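Local coordinates for protein arylsulfatase (Pseudoalteromonas sp. MB47, PDB 7AJ0) that probably removes sulfate groups from the algal polysaccharide fucoidan, acting as an exo-type, calcium-containing sulfatase that assembles into a hexamer, at residues 250-255 with 307-312. Sequence-based numbering, arbitrary orientation.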
# COMPACT_ATOMS: atom_id res chain seq x y z
N LYS A 250 36.98 15.45 36.05
CA LYS A 250 37.57 15.09 37.34
C LYS A 250 38.25 13.73 37.26
O LYS A 250 39.35 13.54 37.81
CB LYS A 250 36.51 15.10 38.43
CG LYS A 250 36.00 16.48 38.81
CD LYS A 250 34.98 16.41 39.93
CE LYS A 250 34.46 17.80 40.31
NZ LYS A 250 33.40 17.75 41.36
N PHE A 251 37.63 12.77 36.58
CA PHE A 251 38.19 11.42 36.52
C PHE A 251 39.50 11.40 35.75
O PHE A 251 40.49 10.82 36.21
CB PHE A 251 37.18 10.46 35.88
CG PHE A 251 37.67 9.05 35.79
CD1 PHE A 251 37.62 8.21 36.89
CD2 PHE A 251 38.19 8.55 34.60
CE1 PHE A 251 38.09 6.91 36.82
CE2 PHE A 251 38.65 7.25 34.52
CZ PHE A 251 38.60 6.43 35.63
N ILE A 252 39.53 12.02 34.57
CA ILE A 252 40.76 12.03 33.77
C ILE A 252 41.87 12.75 34.52
O ILE A 252 43.01 12.27 34.57
CB ILE A 252 40.49 12.66 32.39
CG1 ILE A 252 39.70 11.68 31.52
CG2 ILE A 252 41.79 13.07 31.72
CD1 ILE A 252 39.07 12.31 30.30
N ASN A 253 41.56 13.90 35.12
CA ASN A 253 42.57 14.62 35.90
C ASN A 253 43.14 13.73 37.00
O ASN A 253 44.35 13.71 37.23
CB ASN A 253 41.97 15.89 36.50
CG ASN A 253 41.83 17.00 35.48
OD1 ASN A 253 42.50 17.00 34.45
ND2 ASN A 253 40.95 17.95 35.76
N GLN A 254 42.27 13.00 37.70
CA GLN A 254 42.72 12.19 38.83
C GLN A 254 43.59 11.03 38.38
O GLN A 254 44.57 10.69 39.04
CB GLN A 254 41.51 11.69 39.62
CG GLN A 254 41.85 10.93 40.88
CD GLN A 254 40.62 10.57 41.70
OE1 GLN A 254 39.50 10.92 41.33
NE2 GLN A 254 40.83 9.88 42.81
N ALA A 255 43.25 10.41 37.24
CA ALA A 255 44.04 9.29 36.76
C ALA A 255 45.39 9.75 36.20
O ALA A 255 46.41 9.09 36.41
CB ALA A 255 43.26 8.52 35.69
N ALA A 307 40.35 18.79 24.46
CA ALA A 307 41.23 19.87 24.90
C ALA A 307 41.82 19.58 26.27
O ALA A 307 42.95 19.99 26.56
CB ALA A 307 40.47 21.20 24.91
N LEU A 308 41.07 18.88 27.13
CA LEU A 308 41.60 18.48 28.42
C LEU A 308 42.77 17.51 28.25
O LEU A 308 43.81 17.65 28.90
CB LEU A 308 40.50 17.85 29.27
CG LEU A 308 40.93 17.17 30.56
CD1 LEU A 308 41.62 18.16 31.49
CD2 LEU A 308 39.73 16.52 31.25
N LEU A 309 42.61 16.51 27.37
CA LEU A 309 43.69 15.56 27.13
C LEU A 309 44.93 16.27 26.59
O LEU A 309 46.06 15.93 26.96
CB LEU A 309 43.23 14.48 26.17
CG LEU A 309 42.13 13.55 26.69
CD1 LEU A 309 41.55 12.72 25.55
CD2 LEU A 309 42.65 12.65 27.79
N LYS A 310 44.73 17.25 25.71
CA LYS A 310 45.86 18.01 25.17
C LYS A 310 46.56 18.79 26.28
O LYS A 310 47.80 18.81 26.35
CB LYS A 310 45.37 18.95 24.07
CG LYS A 310 46.45 19.71 23.34
CD LYS A 310 45.88 20.34 22.07
CE LYS A 310 46.91 21.16 21.31
NZ LYS A 310 46.89 22.59 21.72
N GLU A 311 45.79 19.44 27.16
CA GLU A 311 46.38 20.24 28.22
C GLU A 311 47.14 19.39 29.22
O GLU A 311 48.11 19.87 29.83
CB GLU A 311 45.28 21.04 28.93
CG GLU A 311 45.79 22.07 29.93
CD GLU A 311 45.84 21.54 31.36
OE1 GLU A 311 45.12 20.56 31.66
OE2 GLU A 311 46.59 22.11 32.18
N LYS A 312 46.74 18.13 29.39
CA LYS A 312 47.43 17.21 30.28
C LYS A 312 48.55 16.45 29.59
O LYS A 312 49.20 15.61 30.23
CB LYS A 312 46.43 16.22 30.88
CG LYS A 312 45.39 16.87 31.77
CD LYS A 312 45.66 16.57 33.24
CE LYS A 312 45.35 17.78 34.11
NZ LYS A 312 45.39 17.44 35.56
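I252 and N253 face L308, L309 and K312 across helical segments 250-255 and 307-311, which run nearly parallel, their local axes 10.8 Å apart at closest and crossing at -18°. With the backbones this far apart, side chains alone bridge the gap. The apolar half centres on the CG2 methyl of I252, which lies anti to the backbone N and reaches both leucines: CD2 of L308 is 4.0 Å from it, and CD2 of L309 touches the same methyl. The I252 and L308 side chains lie alongside each other, pointing opposite ways, while that of L309 runs roughly perpendicular to I252. On the more open side, L308 turns its other methyl, CD1, to N253, 3.3 Å from OD1. K312, just past the helical residues 307-311, runs along this side. Its chain bends at chi2 (-106°) and chi3 (142°), which lays its outer carbons across the N253 side chain and leaves NZ 3.1 Å from OD1 of N253. The lysine amine, if charged, would probably polarise the amide carbonyl. With K312 replaced by an alanine, OD1 of N253 would probably lose its charged neighbour, and the aliphatic cover over N253 would go with it. NZ also forms a long, weak ion pair with D257, one turn further along helix 240-258. That helix and helix 290-311 pack side by side against the central sheet of the sulfatase domain, in the alkaline phosphatase-like fold: I252 rests on L264 of strand 262-267, L309 on F262 and on T318 and I320 of strand 318-324, while F251 packs against strand 151-155.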